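Local coordinates for protein putative ATP binding component of ABC-transporter (Escherichia coli, PDB 2R5O) that probably drives ATP-dependent export of O-antigen polysaccharide as part of an ABC transporter, the C-terminal carbohydrate-binding domain being the piece described here, at residues E40-Q45 against P156-Y161; P89-K94 against L141-S146. One frame throughout, in Å; residues are numbered along the deposited sequence.

Contact 1. Residues E40-Q45 against P156-Y161. With NA (sodium ion), chain F.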
loop_
_atom_site.group_PDB
_atom_site.type_symbol
_atom_site.label_atom_id
_atom_site.label_comp_id
_atom_site.label_asym_id
_atom_site.label_seq_id
_atom_site.Cartn_x
_atom_site.Cartn_y
_atom_site.Cartn_z
ATOM N N GLU A 40 17.122 -14.615 -10.363
ATOM C CA GLU A 40 17.469 -13.215 -10.590
ATOM C C GLU A 40 17.816 -12.911 -12.026
ATOM O O GLU A 40 18.406 -13.751 -12.725
ATOM C CB GLU A 40 18.715 -12.942 -9.746
ATOM C CG GLU A 40 19.610 -11.846 -10.217
ATOM C CD GLU A 40 20.802 -11.574 -9.334
ATOM O OE1 GLU A 40 21.554 -12.504 -8.955
ATOM O OE2 GLU A 40 21.075 -10.395 -9.088
ATOM N N TYR A 41 17.503 -11.708 -12.459
ATOM C CA TYR A 41 18.019 -11.193 -13.725
ATOM C C TYR A 41 18.948 -10.024 -13.431
ATOM O O TYR A 41 18.489 -8.899 -13.210
ATOM C CB TYR A 41 16.864 -10.807 -14.655
ATOM C CG TYR A 41 17.298 -10.174 -15.969
ATOM C CD1 TYR A 41 18.570 -10.345 -16.530
ATOM C CD2 TYR A 41 16.414 -9.397 -16.675
ATOM C CE1 TYR A 41 18.923 -9.759 -17.746
ATOM C CE2 TYR A 41 16.767 -8.780 -17.867
ATOM C CZ TYR A 41 18.025 -8.968 -18.382
ATOM O OH TYR A 41 18.365 -8.360 -19.571
ATOM N N ARG A 42 20.244 -10.290 -13.385
ATOM C CA ARG A 42 21.250 -9.304 -13.104
ATOM C C ARG A 42 21.704 -8.651 -14.392
ATOM O O ARG A 42 21.975 -9.347 -15.369
ATOM C CB ARG A 42 22.410 -9.961 -12.371
ATOM C CG ARG A 42 23.438 -8.981 -11.849
ATOM C CD ARG A 42 24.565 -9.680 -11.139
ATOM N NE ARG A 42 25.419 -8.751 -10.416
ATOM C CZ ARG A 42 26.419 -9.155 -9.632
ATOM N NH1 ARG A 42 26.678 -10.449 -9.542
ATOM N NH2 ARG A 42 27.107 -8.280 -8.912
ATOM N N TRP A 43 21.775 -7.330 -14.405
ATOM C CA TRP A 43 22.162 -6.582 -15.587
ATOM C C TRP A 43 22.840 -5.297 -15.152
ATOM O O TRP A 43 22.805 -4.899 -13.975
ATOM C CB TRP A 43 20.954 -6.332 -16.521
ATOM C CG TRP A 43 19.907 -5.452 -15.924
ATOM C CD1 TRP A 43 18.953 -5.768 -15.005
ATOM C CD2 TRP A 43 19.727 -4.058 -16.236
ATOM N NE1 TRP A 43 18.189 -4.651 -14.713
ATOM C CE2 TRP A 43 18.649 -3.591 -15.459
ATOM C CE3 TRP A 43 20.356 -3.176 -17.119
ATOM C CZ2 TRP A 43 18.206 -2.258 -15.514
ATOM C CZ3 TRP A 43 19.926 -1.842 -17.152
ATOM C CH2 TRP A 43 18.848 -1.418 -16.373
ATOM N N GLY A 44 23.418 -4.587 -16.106
ATOM C CA GLY A 44 24.074 -3.314 -15.811
ATOM C C GLY A 44 25.280 -3.085 -16.679
ATOM O O GLY A 44 25.792 -4.001 -17.310
ATOM N N GLN A 45 25.782 -1.860 -16.676
ATOM C CA GLN A 45 26.957 -1.500 -17.462
ATOM C C GLN A 45 28.247 -1.815 -16.758
ATOM O O GLN A 45 29.302 -1.779 -17.416
ATOM C CB GLN A 45 26.918 -0.013 -17.818
ATOM C CG GLN A 45 25.820 0.313 -18.809
ATOM C CD GLN A 45 26.041 1.649 -19.505
ATOM O OE1 GLN A 45 27.161 2.136 -19.600
ATOM N NE2 GLN A 45 24.972 2.235 -19.983
ATOM N N PRO A 156 22.942 2.671 -15.316
ATOM C CA PRO A 156 22.763 1.528 -14.410
ATOM C C PRO A 156 24.088 0.789 -14.293
ATOM O O PRO A 156 24.669 0.387 -15.306
ATOM C CB PRO A 156 21.720 0.684 -15.144
ATOM C CG PRO A 156 21.999 0.962 -16.627
ATOM C CD PRO A 156 22.417 2.399 -16.672
ATOM N N LEU A 157 24.577 0.593 -13.088
ATOM C CA LEU A 157 25.888 -0.022 -12.872
ATOM C C LEU A 157 25.742 -1.503 -12.592
ATOM O O LEU A 157 26.367 -2.312 -13.261
ATOM C CB LEU A 157 26.667 0.676 -11.761
ATOM C CG LEU A 157 26.787 2.197 -11.914
ATOM C CD1 LEU A 157 27.469 2.799 -10.717
ATOM C CD2 LEU A 157 27.528 2.580 -13.192
ATOM N N ASP A 158 24.932 -1.849 -11.606
ATOM C CA ASP A 158 24.627 -3.250 -11.276
ATOM C C ASP A 158 23.203 -3.280 -10.778
ATOM O O ASP A 158 22.879 -2.549 -9.839
ATOM C CB ASP A 158 25.598 -3.801 -10.207
ATOM C CG ASP A 158 25.454 -5.294 -9.977
ATOM O OD1 ASP A 158 24.917 -6.013 -10.859
ATOM O OD2 ASP A 158 25.876 -5.759 -8.889
ATOM N N ARG A 159 22.351 -4.077 -11.394
ATOM C CA ARG A 159 20.915 -4.091 -11.139
ATOM C C ARG A 159 20.536 -5.533 -10.910
ATOM O O ARG A 159 20.609 -6.349 -11.838
ATOM C CB ARG A 159 20.166 -3.507 -12.330
ATOM C CG ARG A 159 20.668 -2.112 -12.733
ATOM C CD ARG A 159 20.502 -1.045 -11.616
ATOM N NE ARG A 159 19.096 -0.947 -11.331
ATOM C CZ ARG A 159 18.262 -0.075 -11.859
ATOM N NH1 ARG A 159 18.705 1.028 -12.473
ATOM N NH2 ARG A 159 16.973 -0.272 -11.677
ATOM N N ARG A 160 20.187 -5.879 -9.685
ATOM C CA ARG A 160 19.922 -7.272 -9.288
ATOM C C ARG A 160 18.415 -7.465 -9.206
ATOM O O ARG A 160 17.806 -7.410 -8.123
ATOM C CB ARG A 160 20.708 -7.607 -8.036
ATOM C CG ARG A 160 22.194 -7.371 -8.298
ATOM C CD ARG A 160 23.181 -8.059 -7.380
ATOM N NE ARG A 160 23.167 -9.505 -7.588
ATOM C CZ ARG A 160 24.142 -10.304 -7.185
ATOM N NH1 ARG A 160 25.198 -9.815 -6.579
ATOM N NH2 ARG A 160 24.043 -11.607 -7.381
ATOM N N TYR A 161 17.817 -7.605 -10.388
ATOM C CA TYR A 161 16.380 -7.499 -10.544
ATOM C C TYR A 161 15.722 -8.831 -10.152
ATOM O O TYR A 161 16.161 -9.919 -10.537
ATOM C CB TYR A 161 16.089 -7.153 -12.000
ATOM C CG TYR A 161 14.649 -7.093 -12.395
ATOM C CD1 TYR A 161 13.813 -6.082 -11.963
ATOM C CD2 TYR A 161 14.136 -8.020 -13.291
ATOM C CE1 TYR A 161 12.467 -6.040 -12.395
ATOM C CE2 TYR A 161 12.841 -7.985 -13.702
ATOM C CZ TYR A 161 12.018 -7.016 -13.260
ATOM O OH TYR A 161 10.718 -7.013 -13.728
HETATM NA NA NA F . 20.870 -8.168 -19.964
#
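Arg42 sends CG away from its backbone N (chi1 -172°) and stays extended as far as NE, which lays it beside Arg160, whose chain turns at chi3 (69°) until the two guanidinium groups lie flat on one another, centres 3.5 Å apart and planes 13° from parallel. The backbones beneath form an antiparallel pair in the immunoglobulin-like fold, short strand 41-43 lying along strand 153-169. Carboxylates bind the stacked arginines: Arg42 turns its side to Asp158, NE reaching OD1 on its syn lone pair at 2.8 Å and NH2 reaching OD2, and Asp28 bridges to both guanidinium groups, which should offset their like charge. Asp158 OD2 also accepts a hydrogen bond from the backbone N of Ile50. In one of its two modelled conformers, Glu40 takes Arg160 in the same side-on manner, nearly coplanar, with Arg160 NE 2.7 Å from Glu40 OE2. On its other side strand 153-169 carries a classic beta bulge, two residues, Leu157 and Asp158, lying opposite Ile145 alone. Tyr41, Trp43, Arg159 and Tyr161 occupy the other face of the sheet, where Tyr41 OH binds a sodium ion at 2.5 Å. Arg159 CB sits over the five-membered ring of Trp43 in a CH-pi contact, 3.5 Å from its centroid, while the six-membered ring of the indole meets Pro156, with Trp43 CZ3 3.5 Å from Pro156 CG.

Contact 2. Residues P89-K94 against L141-S146; sequences PGILIK and LSFGIS
Leu92 O is met twice from strand 137-147: Ser142 N donates a hydrogen bond at 2.9 Å, and Leu141 CA adds a CA-H...O contact at 3.3 Å. The return bond, from Leu92 N to Ser142 O, is longer at 3.2 Å. Gly90 and Gly144 make the next hydrogen-bonded pair of this antiparallel strand pairing, Gly90 N lying 2.9 Å from Gly144 O with a matching bond from Gly144 N to Gly90 O. Between and beyond these come the non-hydrogen-bonded pairs Pro89-Ile145, Ile91-Phe143 and Ile93-Leu141, which place six apolar side chains on one face, the one turned to the core of an immunoglobulin-like beta sandwich. Ile91 and Phe143 run side by side in the same direction, and the methyl Ile91 CG2 comes 3.6 Å from Phe143 CD1. Because Ile145 bends at chi2 (73°), its CD1 turns toward the partner strand and ends 3.7 Å from Pro89 N. Leu141 reaches across with CD1, which stands 4.0 Å from Ile93 CG1. Leu92 and Ser142 lie on the reverse face, their CB atoms adjacent, and Ser142 OG is hydrogen-bonded to the backbone N of Asp162. Phe184 of the second subunit also packs on Pro89, consistent with a domain-swapped dimer. On the buried side, the opposing sheet supplies Ile50, Phe74 and Phe126 from strands 48-57, 71-80 and 123-131. Within its own sheet the pair is flanked by strand 100-105 beside 84-95, with Ile91 bonded to Thr104, and by strand 153-169 beside 137-147.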
loop_
_atom_site.group_PDB
_atom_site.type_symbol
_atom_site.label_atom_id
_atom_site.label_comp_id
_atom_site.label_asym_id
_atom_site.label_seq_id
_atom_site.Cartn_x
_atom_site.Cartn_y
_atom_site.Cartn_z
ATOM N N PRO A 89 21.514 4.324 -5.185
ATOM C CA PRO A 89 20.962 3.002 -4.925
ATOM C C PRO A 89 19.451 3.024 -5.010
ATOM O O PRO A 89 18.838 4.054 -4.747
ATOM C CB PRO A 89 21.409 2.695 -3.505
ATOM C CG PRO A 89 21.621 4.022 -2.899
ATOM C CD PRO A 89 22.081 4.944 -3.977
ATOM N N GLY A 90 18.840 1.888 -5.308
ATOM C CA GLY A 90 17.402 1.808 -5.378
ATOM C C GLY A 90 16.873 0.432 -5.093
ATOM O O GLY A 90 17.610 -0.557 -5.124
ATOM N N ILE A 91 15.565 0.377 -4.898
ATOM C CA ILE A 91 14.849 -0.865 -4.667
ATOM C C ILE A 91 13.559 -0.902 -5.498
ATOM O O ILE A 91 12.957 0.151 -5.796
ATOM C CB ILE A 91 14.476 -1.028 -3.186
ATOM C CG1 ILE A 91 13.709 0.180 -2.629
ATOM C CG2 ILE A 91 15.703 -1.361 -2.366
ATOM C CD1 ILE A 91 13.101 -0.152 -1.268
ATOM N N LEU A 92 13.115 -2.123 -5.812
ATOM C CA LEU A 92 11.829 -2.409 -6.443
ATOM C C LEU A 92 11.205 -3.582 -5.684
ATOM O O LEU A 92 11.895 -4.503 -5.314
ATOM C CB LEU A 92 11.970 -2.803 -7.914
ATOM C CG LEU A 92 12.799 -1.899 -8.825
ATOM C CD1 LEU A 92 13.020 -2.626 -10.177
ATOM C CD2 LEU A 92 12.126 -0.571 -9.054
ATOM N N ILE A 93 9.882 -3.534 -5.502
ATOM C CA ILE A 93 9.112 -4.611 -4.901
ATOM C C ILE A 93 7.941 -4.896 -5.832
ATOM O O ILE A 93 7.199 -3.982 -6.204
ATOM C CB ILE A 93 8.630 -4.255 -3.486
ATOM C CG1 ILE A 93 9.818 -3.908 -2.565
ATOM C CG2 ILE A 93 7.802 -5.400 -2.909
ATOM C CD1 ILE A 93 9.411 -3.413 -1.185
ATOM N N LYS A 94 7.771 -6.173 -6.156
ATOM C CA LYS A 94 6.762 -6.617 -7.111
ATOM C C LYS A 94 6.074 -7.865 -6.576
ATOM O O LYS A 94 6.614 -8.585 -5.736
ATOM C CB LYS A 94 7.400 -6.912 -8.475
ATOM C CG LYS A 94 8.188 -5.728 -9.038
ATOM C CD LYS A 94 8.836 -5.948 -10.424
ATOM C CE LYS A 94 7.826 -5.912 -11.531
ATOM N NZ LYS A 94 8.541 -5.905 -12.842
ATOM N N LEU A 141 11.921 -8.767 -4.539
ATOM C CA LEU A 141 12.714 -7.572 -4.251
ATOM C C LEU A 141 13.883 -7.486 -5.216
ATOM O O LEU A 141 14.535 -8.486 -5.524
ATOM C CB LEU A 141 13.238 -7.639 -2.807
ATOM C CG LEU A 141 14.208 -6.556 -2.336
ATOM C CD1 LEU A 141 13.571 -5.194 -2.297
ATOM C CD2 LEU A 141 14.771 -6.946 -0.966
ATOM N N SER A 142 14.158 -6.262 -5.656
ATOM C CA SER A 142 15.347 -5.901 -6.443
ATOM C C SER A 142 16.168 -4.848 -5.711
ATOM O O SER A 142 15.603 -3.939 -5.116
ATOM C CB SER A 142 14.911 -5.252 -7.773
ATOM O OG SER A 142 14.029 -6.083 -8.506
ATOM N N PHE A 143 17.499 -4.970 -5.796
ATOM C CA PHE A 143 18.415 -3.936 -5.372
ATOM C C PHE A 143 19.193 -3.486 -6.605
ATOM O O PHE A 143 19.643 -4.348 -7.383
ATOM C CB PHE A 143 19.429 -4.438 -4.357
ATOM C CG PHE A 143 18.940 -4.591 -2.936
ATOM C CD1 PHE A 143 18.566 -3.507 -2.202
ATOM C CD2 PHE A 143 18.951 -5.825 -2.321
ATOM C CE1 PHE A 143 18.251 -3.624 -0.880
ATOM C CE2 PHE A 143 18.590 -5.967 -0.995
ATOM C CZ PHE A 143 18.240 -4.853 -0.271
ATOM N N GLY A 144 19.398 -2.189 -6.778
ATOM C CA GLY A 144 20.174 -1.660 -7.884
ATOM C C GLY A 144 21.073 -0.529 -7.457
ATOM O O GLY A 144 20.807 0.141 -6.459
ATOM N N ILE A 145 22.147 -0.306 -8.222
ATOM C CA ILE A 145 23.033 0.860 -8.049
ATOM C C ILE A 145 23.260 1.479 -9.434
ATOM O O ILE A 145 23.585 0.772 -10.391
ATOM C CB ILE A 145 24.366 0.487 -7.299
ATOM C CG1 ILE A 145 25.230 1.714 -7.012
ATOM C CG2 ILE A 145 25.141 -0.548 -8.015
ATOM C CD1 ILE A 145 24.684 2.603 -5.918
ATOM N N SER A 146 23.078 2.795 -9.511
ATOM C CA SER A 146 23.248 3.584 -10.715
ATOM C C SER A 146 24.030 4.823 -10.383
ATOM O O SER A 146 24.290 5.098 -9.219
ATOM C CB SER A 146 21.874 3.936 -11.294
ATOM O OG SER A 146 21.073 2.766 -11.473
#

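Overall arrangement
Contacts 1 and 2 belong to one sheet and have centres about 9 Å apart. Strands 137-147 and 153-169, consecutive in the chain, are neighbours in it, so this part of the sheet runs 41-43, 153-169, 137-147, 84-95. Arg160 N lies 2.8 Å from Phe143 O, a probable hydrogen bond joining the two pairings. Tyr161 CA packs 3.4 Å from Ser142 OG on the adjacent strand, and Tyr161 OH reaches over that strand to Lys94 NZ at 2.6 Å, a probable hydrogen bond. Contact 2 lies near the centre of the chain, whereas contact 1 is partly buried, about 13 Å from that centre, and carries the sodium ion on Tyr41; a tetraethylene glycol molecule, probably from crystallisation, also lies close to Tyr41.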